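PDB 3MYX: uncharacterized protein PSPTO_0244 from Pseudomonas syringae pv. tomato, which is of unknown function but has two cupin-like beta-barrel halves, probably related to the cupin domain of (S)-ureidoglycine aminohydrolases. Local coordinates for residues A[64-69]-A[92-97]; A[190-195]-A[207-212]; A[5-10]-A[215-220]; A[134-139]-A[169-174]; A[175-180]-A[223-228]. All blocks are in the same frame, centred on the assembly; numbering follows the deposited sequence.

Contact 1: residues A[64-69]-A[92-97]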
# COMPACT_ATOMS: atom_id res chain seq x y z
N PRO A 64 2.13 2.92 16.88
CA PRO A 64 0.74 3.25 17.20
C PRO A 64 -0.27 2.75 16.17
O PRO A 64 -1.47 2.80 16.43
CB PRO A 64 0.75 4.77 17.22
CG PRO A 64 1.84 5.14 16.29
CD PRO A 64 2.90 4.13 16.55
N TYR A 65 0.21 2.33 15.01
CA TYR A 65 -0.62 1.95 13.89
C TYR A 65 -0.22 0.56 13.41
O TYR A 65 0.85 0.07 13.74
CB TYR A 65 -0.39 2.92 12.72
CG TYR A 65 -0.38 4.41 13.05
CD1 TYR A 65 -1.25 4.95 13.99
CD2 TYR A 65 0.47 5.27 12.37
CE1 TYR A 65 -1.25 6.32 14.26
CE2 TYR A 65 0.46 6.62 12.63
CZ TYR A 65 -0.42 7.14 13.56
OH TYR A 65 -0.39 8.49 13.81
N THR A 66 -1.07 -0.05 12.58
CA THR A 66 -0.59 -1.10 11.67
C THR A 66 -0.17 -0.37 10.41
O THR A 66 -0.95 0.36 9.85
CB THR A 66 -1.66 -2.12 11.34
OG1 THR A 66 -2.17 -2.67 12.56
CG2 THR A 66 -1.10 -3.21 10.44
N GLU A 67 1.07 -0.54 9.98
CA GLU A 67 1.59 0.25 8.85
C GLU A 67 2.44 -0.58 7.89
O GLU A 67 3.37 -1.27 8.29
CB GLU A 67 2.35 1.48 9.35
CG GLU A 67 2.77 2.43 8.23
CD GLU A 67 3.20 3.82 8.70
OE1 GLU A 67 2.98 4.21 9.88
OE2 GLU A 67 3.70 4.56 7.83
N MSE A 68 2.09 -0.49 6.61
CA MSE A 68 2.83 -1.11 5.52
C MSE A 68 3.70 -0.08 4.87
O MSE A 68 3.24 1.04 4.59
CB MSE A 68 1.88 -1.65 4.47
CG MSE A 68 2.60 -2.23 3.27
SE MSE A 68 1.30 -2.62 1.95
CE MSE A 68 2.35 -3.74 0.81
N LEU A 69 4.95 -0.46 4.60
CA LEU A 69 5.95 0.38 3.91
C LEU A 69 6.33 -0.28 2.59
O LEU A 69 6.56 -1.48 2.56
CB LEU A 69 7.26 0.49 4.73
CG LEU A 69 7.28 1.15 6.12
CD1 LEU A 69 6.64 0.25 7.17
CD2 LEU A 69 8.69 1.54 6.50
N SER A 92 9.03 -4.45 0.55
CA SER A 92 7.96 -4.04 1.43
C SER A 92 7.95 -4.87 2.72
O SER A 92 8.43 -6.01 2.76
CB SER A 92 6.63 -4.20 0.68
OG SER A 92 5.53 -3.77 1.47
N ALA A 93 7.43 -4.26 3.78
CA ALA A 93 7.24 -4.91 5.06
C ALA A 93 6.06 -4.28 5.77
O ALA A 93 5.60 -3.19 5.41
CB ALA A 93 8.49 -4.83 5.94
N VAL A 94 5.61 -4.97 6.82
CA VAL A 94 4.53 -4.49 7.68
C VAL A 94 5.05 -4.38 9.11
O VAL A 94 5.74 -5.28 9.60
CB VAL A 94 3.34 -5.48 7.69
CG1 VAL A 94 2.18 -4.90 8.53
CG2 VAL A 94 2.92 -5.79 6.29
N ILE A 95 4.74 -3.26 9.76
CA ILE A 95 4.93 -3.08 11.20
C ILE A 95 3.57 -3.28 11.85
O ILE A 95 2.64 -2.51 11.58
CB ILE A 95 5.46 -1.67 11.54
CG1 ILE A 95 6.78 -1.39 10.81
CG2 ILE A 95 5.62 -1.52 13.04
CD1 ILE A 95 7.30 0.04 10.94
N GLY A 96 3.41 -4.32 12.66
CA GLY A 96 2.16 -4.53 13.32
C GLY A 96 1.93 -3.50 14.40
O GLY A 96 2.88 -2.90 14.96
N ARG A 97 0.67 -3.27 14.75
CA ARG A 97 0.35 -2.38 15.85
C ARG A 97 1.00 -2.90 17.15
O ARG A 97 0.94 -4.09 17.44
CB ARG A 97 -1.18 -2.25 16.00
CG ARG A 97 -1.65 -0.98 16.67
CD ARG A 97 -3.18 -0.91 16.70
NE ARG A 97 -3.68 0.40 17.14
CZ ARG A 97 -4.09 1.41 16.35
NH1 ARG A 97 -4.10 1.30 15.00
NH2 ARG A 97 -4.50 2.56 16.91
O HOH W 1 -4.52 -1.07 13.46
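Strands 66-69 and 92-95 run antiparallel at 168°, their axes approaching to 4.7 Å, with Glu67-Ile95 and Leu69-Ala93 as hydrogen-bonded pairs and Met68-Val94 as the non-hydrogen-bonded pair between them. Ile95 N gives the shorter bond of its pair, 2.8 Å to Glu67 O. At the Ser92 end, Leu69 O accepts twice, from Ala93 N and from Ser92 OG, the hydroxyl lying 2.7 Å from that oxygen and above its carbonyl plane. In the conformer described, Ser92 turns OG away from its backbone N (chi1 -178°), which lets it meet that carbonyl. Leu69 CD1 meets Ile95 CD1 at 3.8 Å on the face that also carries Glu67, the two chains crossing at a slant. The pair belongs to the curled antiparallel sheet of the N-terminal cupin barrel: strand 109-116 takes the other edge of 66-69, and 127-130 that of 92-95. Met68 and Ser92 pack against Phe234 of the C-terminal half, so this wall faces the second barrel. Beyond the strand, Arg97, likewise in the conformer described, extends from CG to NE and lays its guanidinium over the main chain. Pro64 O sits 2.9 Å above the centre of that plane, over a face and without hydrogen-bond geometry, while NH2 finds its acceptor in Thr117 O. A water bridges the two side chains, donating to Thr66 OG1 at 3.0 Å and accepting from Arg97 NH1 at 2.9 Å; the threonine hydroxyl also bonds Asp162.

Contact 2: residues A[190-195]-A[207-212]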
# COMPACT_ATOMS: atom_id res chain seq x y z
N MSE A 190 -1.80 -0.41 -3.85
CA MSE A 190 -1.16 -1.33 -4.78
C MSE A 190 0.21 -0.80 -5.18
O MSE A 190 0.33 0.38 -5.48
CB MSE A 190 -1.95 -1.46 -6.09
CG MSE A 190 -3.43 -1.70 -5.95
SE MSE A 190 -4.31 -1.89 -7.67
CE MSE A 190 -3.16 -0.68 -8.68
N ASN A 191 1.19 -1.67 -5.24
CA ASN A 191 2.48 -1.35 -5.82
C ASN A 191 2.77 -2.43 -6.84
O ASN A 191 2.71 -3.62 -6.52
CB ASN A 191 3.57 -1.28 -4.75
CG ASN A 191 4.97 -1.24 -5.34
OD1 ASN A 191 5.57 -2.28 -5.59
ND2 ASN A 191 5.49 -0.03 -5.56
N LEU A 192 3.01 -2.04 -8.08
CA LEU A 192 3.12 -3.05 -9.14
C LEU A 192 4.53 -3.64 -9.20
O LEU A 192 5.52 -2.94 -9.42
CB LEU A 192 2.74 -2.49 -10.50
CG LEU A 192 1.31 -1.94 -10.64
CD1 LEU A 192 0.93 -1.87 -12.11
CD2 LEU A 192 0.24 -2.71 -9.90
N ILE A 193 4.59 -4.95 -8.99
CA ILE A 193 5.81 -5.74 -9.12
C ILE A 193 6.08 -6.06 -10.60
O ILE A 193 7.22 -6.01 -11.05
CB ILE A 193 5.70 -7.03 -8.25
CG1 ILE A 193 5.57 -6.67 -6.76
CG2 ILE A 193 6.86 -8.00 -8.52
CD1 ILE A 193 5.10 -7.81 -5.90
N GLU A 194 5.02 -6.41 -11.34
CA GLU A 194 5.11 -6.62 -12.78
C GLU A 194 3.87 -6.05 -13.43
O GLU A 194 2.80 -6.05 -12.84
CB GLU A 194 5.20 -8.11 -13.17
CG GLU A 194 6.45 -8.82 -12.66
CD GLU A 194 6.58 -10.23 -13.25
OE1 GLU A 194 6.49 -10.37 -14.48
OE2 GLU A 194 6.79 -11.18 -12.48
N GLY A 195 4.03 -5.63 -14.69
CA GLY A 195 2.94 -5.23 -15.52
C GLY A 195 2.51 -3.80 -15.33
O GLY A 195 3.21 -2.99 -14.73
N LEU A 207 -5.44 7.14 -15.35
CA LEU A 207 -4.15 6.97 -14.71
C LEU A 207 -3.54 5.66 -15.16
O LEU A 207 -4.13 4.60 -14.94
CB LEU A 207 -4.34 6.95 -13.20
CG LEU A 207 -3.07 6.81 -12.38
CD1 LEU A 207 -2.21 8.10 -12.50
CD2 LEU A 207 -3.44 6.52 -10.93
N THR A 208 -2.37 5.72 -15.78
CA THR A 208 -1.59 4.53 -16.09
C THR A 208 -0.66 4.26 -14.92
O THR A 208 0.16 5.10 -14.57
CB THR A 208 -0.78 4.70 -17.36
OG1 THR A 208 -1.68 4.94 -18.45
CG2 THR A 208 0.03 3.45 -17.65
N VAL A 209 -0.85 3.10 -14.30
CA VAL A 209 -0.02 2.66 -13.20
C VAL A 209 0.98 1.68 -13.79
O VAL A 209 0.61 0.62 -14.29
CB VAL A 209 -0.86 2.01 -12.07
CG1 VAL A 209 0.03 1.71 -10.86
CG2 VAL A 209 -2.06 2.93 -11.72
N ASN A 210 2.23 2.08 -13.76
CA ASN A 210 3.31 1.31 -14.34
C ASN A 210 4.04 0.48 -13.31
O ASN A 210 3.86 0.64 -12.10
CB ASN A 210 4.30 2.25 -15.05
CG ASN A 210 3.67 2.97 -16.21
OD1 ASN A 210 3.27 2.34 -17.18
ND2 ASN A 210 3.58 4.30 -16.13
N THR A 211 4.88 -0.42 -13.80
CA THR A 211 5.67 -1.25 -12.95
C THR A 211 6.51 -0.37 -12.01
O THR A 211 7.17 0.57 -12.46
CB THR A 211 6.59 -2.14 -13.79
OG1 THR A 211 5.81 -2.83 -14.79
CG2 THR A 211 7.34 -3.08 -12.90
N GLY A 212 6.47 -0.65 -10.72
CA GLY A 212 7.23 0.10 -9.74
C GLY A 212 6.52 1.33 -9.18
O GLY A 212 7.07 2.01 -8.32
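A corner of the C-terminal cupin barrel brings the end of strand 188-192 against the turn that follows strand 206-209. The chain bends at Ile193, where Ile193 and Glu194 both face Arg232 in a classic beta bulge, and the touching parts of the two segments run 103° apart. Two hydrogen bonds tie the corner to the turn. Gly212 N donates to Leu192 O over 2.8 Å with an angle of 154° at the hydrogen, and Thr211 OG1 donates to Gly195 O at 2.6 Å, tilted out of that carbonyl plane. Thr211 holds its two branches apart for separate tasks: with chi1 at -52° the hydroxyl lies beside the backbone N and faces Gly195, whereas methyl CG2 turns to the main chain of the corner, 3.5 Å from Ile193 O. Gly195 and Gly212 both have positive phi, which lets the backbone bend sharply on each side of the contact.

Leu192 carries the apolar part. Its CG lies 3.9 Å from Val209 CG1, the two side chains crossing at about a right angle, while CD1 rests against Val209 O at 3.3 Å and CB lies by Asn210 O. Val197 touches both Leu192 and Val209, and Val215 adds to the packing round Val209. Asn191 directs ND2 to Thr214 OG1, just beyond the turn, and thereby adds a side-chain tie from the same strand. Strand 188-192 belongs to one sheet and strand 206-209 to the other, an arrangement typical of the cupin beta-barrel, whose facing sheets are joined by tight turns and strand corners.

Contact 3: residues A[5-10]-A[215-220]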
# COMPACT_ATOMS: atom_id res chain seq x y z
N PRO A 5 -13.93 10.42 -2.32
CA PRO A 5 -12.89 9.38 -2.48
C PRO A 5 -12.41 9.28 -3.91
O PRO A 5 -13.21 9.31 -4.84
CB PRO A 5 -13.61 8.09 -2.05
CG PRO A 5 -15.05 8.37 -2.17
CD PRO A 5 -15.20 9.84 -1.86
N THR A 6 -11.10 9.17 -4.09
CA THR A 6 -10.54 9.10 -5.42
C THR A 6 -9.35 8.14 -5.47
O THR A 6 -9.00 7.48 -4.47
CB THR A 6 -10.15 10.51 -5.94
OG1 THR A 6 -9.97 10.48 -7.37
CG2 THR A 6 -8.90 11.02 -5.23
N VAL A 7 -8.78 8.04 -6.67
CA VAL A 7 -7.60 7.25 -6.97
C VAL A 7 -6.42 8.21 -6.97
O VAL A 7 -6.44 9.24 -7.66
CB VAL A 7 -7.75 6.55 -8.34
CG1 VAL A 7 -6.48 5.81 -8.72
CG2 VAL A 7 -8.97 5.62 -8.36
N LEU A 8 -5.41 7.87 -6.18
CA LEU A 8 -4.25 8.74 -5.95
C LEU A 8 -2.95 8.03 -6.22
O LEU A 8 -2.62 7.05 -5.55
CB LEU A 8 -4.26 9.23 -4.50
CG LEU A 8 -5.51 10.03 -4.10
CD1 LEU A 8 -5.59 10.23 -2.60
CD2 LEU A 8 -5.56 11.37 -4.86
N LEU A 9 -2.21 8.52 -7.20
CA LEU A 9 -0.86 8.02 -7.46
C LEU A 9 0.04 8.56 -6.34
O LEU A 9 0.14 9.78 -6.15
CB LEU A 9 -0.37 8.45 -8.86
CG LEU A 9 0.61 7.55 -9.63
CD1 LEU A 9 1.79 7.14 -8.79
CD2 LEU A 9 -0.07 6.30 -10.20
N LEU A 10 0.67 7.66 -5.58
CA LEU A 10 1.52 8.06 -4.45
C LEU A 10 2.97 8.28 -4.88
O LEU A 10 3.61 9.24 -4.44
CB LEU A 10 1.46 7.03 -3.32
CG LEU A 10 0.07 6.74 -2.74
CD1 LEU A 10 0.21 5.81 -1.54
CD2 LEU A 10 -0.67 8.04 -2.34
N VAL A 215 -0.03 3.21 -6.07
CA VAL A 215 -1.29 3.92 -6.15
C VAL A 215 -2.16 3.53 -4.96
O VAL A 215 -2.08 2.41 -4.44
CB VAL A 215 -2.04 3.61 -7.50
CG1 VAL A 215 -2.40 2.13 -7.62
CG2 VAL A 215 -3.26 4.50 -7.71
N PHE A 216 -3.01 4.46 -4.52
CA PHE A 216 -3.99 4.22 -3.46
C PHE A 216 -5.38 4.48 -4.01
O PHE A 216 -5.63 5.54 -4.60
CB PHE A 216 -3.73 5.09 -2.23
CG PHE A 216 -4.73 4.85 -1.12
CD1 PHE A 216 -4.64 3.73 -0.31
CD2 PHE A 216 -5.79 5.72 -0.93
CE1 PHE A 216 -5.58 3.50 0.67
CE2 PHE A 216 -6.71 5.51 0.06
CZ PHE A 216 -6.62 4.41 0.85
N VAL A 217 -6.26 3.51 -3.84
CA VAL A 217 -7.66 3.64 -4.24
C VAL A 217 -8.52 3.67 -2.97
O VAL A 217 -8.63 2.68 -2.26
CB VAL A 217 -8.11 2.50 -5.16
CG1 VAL A 217 -9.55 2.75 -5.63
CG2 VAL A 217 -7.17 2.36 -6.36
N ALA A 218 -9.10 4.82 -2.67
CA ALA A 218 -9.94 4.94 -1.49
C ALA A 218 -11.23 4.17 -1.65
O ALA A 218 -11.79 4.06 -2.75
CB ALA A 218 -10.25 6.43 -1.22
N GLN A 219 -11.73 3.63 -0.55
CA GLN A 219 -13.05 3.01 -0.53
C GLN A 219 -14.07 4.02 -1.08
O GLN A 219 -14.10 5.18 -0.64
CB GLN A 219 -13.41 2.60 0.89
CG GLN A 219 -14.73 1.84 1.01
CD GLN A 219 -15.01 1.39 2.43
OE1 GLN A 219 -14.80 2.13 3.39
NE2 GLN A 219 -15.49 0.15 2.57
N GLY A 220 -14.88 3.56 -2.02
CA GLY A 220 -15.89 4.40 -2.65
C GLY A 220 -15.41 5.12 -3.90
O GLY A 220 -16.23 5.68 -4.63
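Leu8 and Phe216 form a hydrogen-bonded antiparallel pair in which each N-H meets the other's carbonyl: Leu8 N to Phe216 O and Phe216 N to Leu8 O are both 2.8 Å and nearly straight. A third bond, Ala218 N to Thr6 O at 3.2 Å, carries the pairing past the end of strand 215-217. Weaker CA-H contacts follow the same oxygens, from Val7 CA to Phe216 O and from Val215 CA to Leu8 O. With axes 4.6 Å apart and directions 159° apart, strand 7-10 lies along one side of 215-217, while Glu188 and Met190 bond to its other side. The N-terminal strand thereby becomes an outermost strand of the seven-stranded sheet of the C-terminal cupin barrel, although some 200 residues separate the segments in sequence.

Valines meet on the face that carries Val7, Leu9, Val215 and Val217. Val7 CG1 touches Val215 CG2 at 3.6 Å, and its other branch, CG2, lies beside Val217 CG1 at 4.0 Å with both chains pointing the same way. With CG1 between backbone N and carbonyl carbon (chi1 63°), Val215 has CG2 opposite its N, which brings this methyl to Leu8 O at 3.4 Å as well as to Val7. Leu207 and Leu199 of the opposing sheet pack against this face. Beside Phe216, whose ring lies on the face of Leu8 and meets Phe41, Leu10 CD1 reaches the phenylalanine CB at a slant. Towards Gly220, the Pro5 ring lies across the chain, its CB 3.3 Å from Gln219 O and also in contact with the methyl of Ala218.

Contact 4: residues A[134-139]-A[169-174]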
# COMPACT_ATOMS: atom_id res chain seq x y z
N ALA A 134 6.73 -14.24 -3.60
CA ALA A 134 5.87 -15.12 -2.81
C ALA A 134 5.08 -16.08 -3.70
O ALA A 134 4.60 -15.70 -4.79
CB ALA A 134 4.91 -14.28 -1.97
N LEU A 135 4.90 -17.31 -3.23
CA LEU A 135 4.08 -18.29 -3.94
C LEU A 135 2.60 -18.02 -3.65
O LEU A 135 2.21 -17.81 -2.50
CB LEU A 135 4.44 -19.70 -3.48
CG LEU A 135 5.90 -20.10 -3.71
CD1 LEU A 135 6.17 -21.46 -3.08
CD2 LEU A 135 6.19 -20.12 -5.19
N LEU A 136 1.79 -18.04 -4.70
CA LEU A 136 0.40 -17.61 -4.63
C LEU A 136 -0.55 -18.77 -4.88
O LEU A 136 -0.20 -19.75 -5.52
CB LEU A 136 0.14 -16.52 -5.66
CG LEU A 136 1.13 -15.36 -5.74
CD1 LEU A 136 0.61 -14.34 -6.76
CD2 LEU A 136 1.38 -14.70 -4.35
N THR A 137 -1.77 -18.64 -4.39
CA THR A 137 -2.80 -19.64 -4.64
C THR A 137 -4.05 -18.95 -5.24
O THR A 137 -4.26 -17.76 -5.03
CB THR A 137 -3.18 -20.36 -3.35
OG1 THR A 137 -3.61 -19.40 -2.40
CG2 THR A 137 -1.97 -21.14 -2.79
N PRO A 138 -4.89 -19.69 -5.96
CA PRO A 138 -6.05 -19.06 -6.60
C PRO A 138 -6.91 -18.20 -5.67
O PRO A 138 -7.16 -18.56 -4.51
CB PRO A 138 -6.84 -20.26 -7.12
CG PRO A 138 -5.80 -21.25 -7.46
CD PRO A 138 -4.74 -21.11 -6.38
N SER A 139 -7.33 -17.05 -6.20
CA SER A 139 -8.14 -16.09 -5.47
C SER A 139 -9.30 -15.63 -6.34
O SER A 139 -9.36 -15.92 -7.52
CB SER A 139 -7.27 -14.92 -5.01
OG SER A 139 -6.65 -14.27 -6.12
N ILE A 169 -2.63 -7.98 3.75
CA ILE A 169 -1.47 -7.47 3.02
C ILE A 169 -0.72 -8.63 2.40
O ILE A 169 -0.48 -9.66 3.04
CB ILE A 169 -0.57 -6.66 3.95
CG1 ILE A 169 -1.33 -5.43 4.46
CG2 ILE A 169 0.72 -6.27 3.24
CD1 ILE A 169 -0.64 -4.66 5.59
N GLY A 170 -0.37 -8.51 1.12
CA GLY A 170 0.29 -9.60 0.46
C GLY A 170 0.64 -9.31 -0.97
O GLY A 170 0.87 -8.16 -1.34
N VAL A 171 0.70 -10.39 -1.75
CA VAL A 171 1.05 -10.34 -3.14
C VAL A 171 -0.08 -11.01 -3.94
O VAL A 171 -0.64 -12.01 -3.50
CB VAL A 171 2.42 -11.02 -3.41
CG1 VAL A 171 2.77 -11.03 -4.93
CG2 VAL A 171 3.53 -10.33 -2.63
N TRP A 172 -0.42 -10.40 -5.08
CA TRP A 172 -1.50 -10.86 -5.96
C TRP A 172 -1.03 -10.84 -7.38
O TRP A 172 -0.20 -9.99 -7.75
CB TRP A 172 -2.67 -9.90 -5.84
CG TRP A 172 -3.88 -10.00 -6.73
CD1 TRP A 172 -5.03 -10.63 -6.45
CD2 TRP A 172 -4.10 -9.31 -7.97
NE1 TRP A 172 -5.97 -10.41 -7.44
CE2 TRP A 172 -5.41 -9.57 -8.37
CE3 TRP A 172 -3.31 -8.48 -8.77
CZ2 TRP A 172 -5.97 -9.02 -9.52
CZ3 TRP A 172 -3.86 -7.93 -9.91
CH2 TRP A 172 -5.18 -8.19 -10.26
N ASP A 173 -1.55 -11.75 -8.20
CA ASP A 173 -1.34 -11.63 -9.64
C ASP A 173 -2.58 -12.00 -10.42
O ASP A 173 -3.54 -12.55 -9.88
CB ASP A 173 -0.05 -12.34 -10.13
CG ASP A 173 -0.13 -13.87 -10.24
OD1 ASP A 173 -1.20 -14.52 -10.12
OD2 ASP A 173 0.98 -14.45 -10.45
N SER A 174 -2.58 -11.63 -11.69
CA SER A 174 -3.73 -11.85 -12.53
C SER A 174 -3.36 -11.84 -13.99
O SER A 174 -2.51 -11.07 -14.42
CB SER A 174 -4.78 -10.75 -12.30
OG SER A 174 -5.99 -11.04 -12.97
O HOH W 2 -8.19 -12.00 -6.37
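Leu136 places its CG beside its own backbone N (chi1 -48°, chi2 -176°), and this directs the two methyls to different residues of strand 169-174. CD2 reaches Val171, 3.5 Å from its O and 3.9 Å from its CB, the leucine and valine chains crossing at about a right angle. CD1 comes to rest against Asp173, whose CG lies between backbone N and carbonyl carbon (chi1 77°); this turns the carboxylate back over the leucine, with Asp173 CG 3.6 Å from Leu136 CD1. The charge of that carboxylate is met outside the two segments: OD2 forms a salt bridge with Arg155 and takes a hydrogen bond from the hydroxyl of Tyr230. The nearby Arg155 would probably favour the ionised form, although Leu136 CD1 packs against the same carboxylate.

Farther along, Ala134 CB meets Val171 CG2 at 4.2 Å, and Ala134 O is bonded by Arg232. At the Ser139 end the link is through water. One water molecule lies 2.8 Å from Ser139 OG and accepts from Trp172 NE1 at 2.9 Å, sitting in the plane of the indole at its edge; the hydroxyl itself stays 4.0 Å from Trp172 CD1. Lys233 makes a cation-pi contact with the same indole.

The backbones are not direct neighbours, since the closest CA atoms of the two segments, those of Ala134 and Val171, are 6.8 Å apart. Strand 154-161 lies between 137-139 and 168-174 in sheet order, and the loop before the outermost strand packs Ala134 and Leu136 on 169-174, at the margin of the antiparallel cupin sheet.

Contact 5: residues A[175-180]-A[223-228]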
# COMPACT_ATOMS: atom_id res chain seq x y z
N THR A 175 -4.07 -12.66 -14.74
CA THR A 175 -4.11 -12.58 -16.19
C THR A 175 -4.92 -11.31 -16.56
O THR A 175 -5.52 -10.65 -15.70
CB THR A 175 -4.70 -13.88 -16.75
OG1 THR A 175 -6.05 -14.04 -16.31
CG2 THR A 175 -3.88 -15.11 -16.33
N PRO A 176 -4.91 -10.92 -17.85
CA PRO A 176 -5.53 -9.65 -18.24
C PRO A 176 -7.03 -9.63 -18.04
O PRO A 176 -7.71 -10.64 -18.22
CB PRO A 176 -5.24 -9.56 -19.75
CG PRO A 176 -4.18 -10.51 -20.01
CD PRO A 176 -4.23 -11.58 -18.98
N TYR A 177 -7.56 -8.47 -17.69
CA TYR A 177 -9.01 -8.29 -17.67
C TYR A 177 -9.43 -6.84 -17.72
O TYR A 177 -8.62 -5.92 -17.49
CB TYR A 177 -9.66 -8.97 -16.47
CG TYR A 177 -9.36 -8.38 -15.11
CD1 TYR A 177 -8.21 -8.73 -14.42
CD2 TYR A 177 -10.24 -7.50 -14.50
CE1 TYR A 177 -7.95 -8.24 -13.15
CE2 TYR A 177 -10.00 -7.01 -13.24
CZ TYR A 177 -8.86 -7.38 -12.56
OH TYR A 177 -8.58 -6.91 -11.30
N GLU A 178 -10.71 -6.66 -18.02
CA GLU A 178 -11.34 -5.35 -18.09
C GLU A 178 -12.71 -5.45 -17.47
O GLU A 178 -13.46 -6.37 -17.77
CB GLU A 178 -11.44 -4.89 -19.55
CG GLU A 178 -12.03 -3.47 -19.72
CD GLU A 178 -12.17 -3.05 -21.18
OE1 GLU A 178 -11.65 -3.75 -22.07
OE2 GLU A 178 -12.79 -2.00 -21.41
N ARG A 179 -13.03 -4.49 -16.62
CA ARG A 179 -14.34 -4.40 -16.00
C ARG A 179 -14.86 -2.98 -16.10
O ARG A 179 -14.11 -2.04 -16.39
CB ARG A 179 -14.26 -4.82 -14.53
CG ARG A 179 -13.26 -4.04 -13.68
CD ARG A 179 -13.47 -4.30 -12.20
NE ARG A 179 -12.56 -3.51 -11.36
CZ ARG A 179 -12.70 -2.21 -11.10
NH1 ARG A 179 -13.71 -1.50 -11.62
NH2 ARG A 179 -11.81 -1.60 -10.33
N ILE A 180 -16.14 -2.81 -15.81
CA ILE A 180 -16.74 -1.49 -15.79
C ILE A 180 -16.32 -0.72 -14.56
O ILE A 180 -15.84 -1.28 -13.58
CB ILE A 180 -18.28 -1.55 -15.90
CG1 ILE A 180 -18.90 -2.17 -14.65
CG2 ILE A 180 -18.69 -2.28 -17.19
CD1 ILE A 180 -20.45 -2.11 -14.66
N CYS A 223 -13.71 3.75 -10.12
CA CYS A 223 -12.51 3.27 -10.77
C CYS A 223 -12.89 2.19 -11.79
O CYS A 223 -13.54 1.25 -11.35
CB CYS A 223 -11.67 2.65 -9.65
SG CYS A 223 -10.02 2.10 -10.02
N LYS A 224 -12.43 2.30 -13.03
CA LYS A 224 -12.46 1.22 -14.01
C LYS A 224 -11.06 0.63 -14.09
O LYS A 224 -10.11 1.37 -14.09
CB LYS A 224 -12.85 1.80 -15.36
CG LYS A 224 -12.97 0.79 -16.47
CD LYS A 224 -13.11 1.49 -17.80
CE LYS A 224 -13.00 0.51 -18.94
NZ LYS A 224 -14.06 -0.53 -18.86
N TRP A 225 -10.97 -0.70 -14.13
CA TRP A 225 -9.70 -1.39 -14.31
C TRP A 225 -9.63 -1.95 -15.72
O TRP A 225 -10.55 -2.65 -16.15
CB TRP A 225 -9.61 -2.55 -13.32
CG TRP A 225 -8.46 -3.52 -13.53
CD1 TRP A 225 -8.30 -4.39 -14.58
CD2 TRP A 225 -7.33 -3.73 -12.67
NE1 TRP A 225 -7.15 -5.11 -14.42
CE2 TRP A 225 -6.55 -4.75 -13.25
CE3 TRP A 225 -6.91 -3.18 -11.45
CZ2 TRP A 225 -5.35 -5.18 -12.70
CZ3 TRP A 225 -5.72 -3.61 -10.91
CH2 TRP A 225 -4.96 -4.61 -11.52
N THR A 226 -8.52 -1.68 -16.41
CA THR A 226 -8.18 -2.35 -17.67
C THR A 226 -6.73 -2.76 -17.66
O THR A 226 -5.83 -1.92 -17.57
CB THR A 226 -8.40 -1.45 -18.90
OG1 THR A 226 -9.71 -0.90 -18.85
CG2 THR A 226 -8.24 -2.28 -20.19
N SER A 227 -6.49 -4.06 -17.77
CA SER A 227 -5.15 -4.58 -17.99
C SER A 227 -5.18 -5.43 -19.25
O SER A 227 -6.10 -6.22 -19.47
CB SER A 227 -4.65 -5.38 -16.79
OG SER A 227 -5.51 -6.45 -16.45
N THR A 228 -4.16 -5.27 -20.08
CA THR A 228 -4.05 -6.05 -21.31
C THR A 228 -2.94 -7.09 -21.21
O THR A 228 -2.72 -7.84 -22.14
CB THR A 228 -3.81 -5.12 -22.52
OG1 THR A 228 -2.63 -4.35 -22.30
CG2 THR A 228 -5.03 -4.19 -22.75
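In the conformer described, Lys224 NZ is held twice by the facing segment: it donates to Arg179 O at 2.9 Å, from above the carbonyl plane, and forms a salt bridge with Glu178 OE2 at 3.2 Å, using the anti lone pair of that oxygen. Its last torsion is bent, which curls the ammonium back between the two acceptors. Arg179 reaches the other way, NH1 donating to Cys223 O at 2.8 Å and to its neighbour Ile180 O, both close to the guanidinium plane, while Trp225 CB lies over one of its faces.

Tyr177 and Trp225 form an offset stack: the tyrosine ring and the five-membered ring have centroids 3.9 Å apart and planes at 8°, with NE1 over the centre of the tyrosine. Tyr177 gains this place with chi1 68°, its CG between backbone N and carbonyl carbon. Ser227 OG fixes both partners, accepting from Tyr177 N at 3.1 Å and from Trp225 NE1 at 2.9 Å. In the main chain, Ser227 N donates to Tyr177 O, and Arg179 N to Trp225 O. This short, weakly bonded strand 177-178 beside 222-227 extends an antiparallel sheet of the C-terminal cupin barrel.

How the contacts relate
Contacts 2, 3, 4 and 5 build the C-terminal cupin barrel, whereas contact 1 lies in the N-terminal one; contacts 1 and 5 are the farthest apart, their centres about 29 Å from each other. Along the chain contact 1 closes before contact 4 opens, contact 4 before contacts 5 and 2, and contact 3 brackets contacts 1, 4 and 2 and crosses contact 5. Contacts 2, 3 and 4 all reach the seven-stranded sheet; contact 5 lies in the facing sheet, to which strand 206-209 of contact 2 also belongs. Met190 packs on Trp225 to join contacts 2 and 5, while Ile169 meets Val94 and Met68, so contact 4 reaches contact 1 across the two barrels.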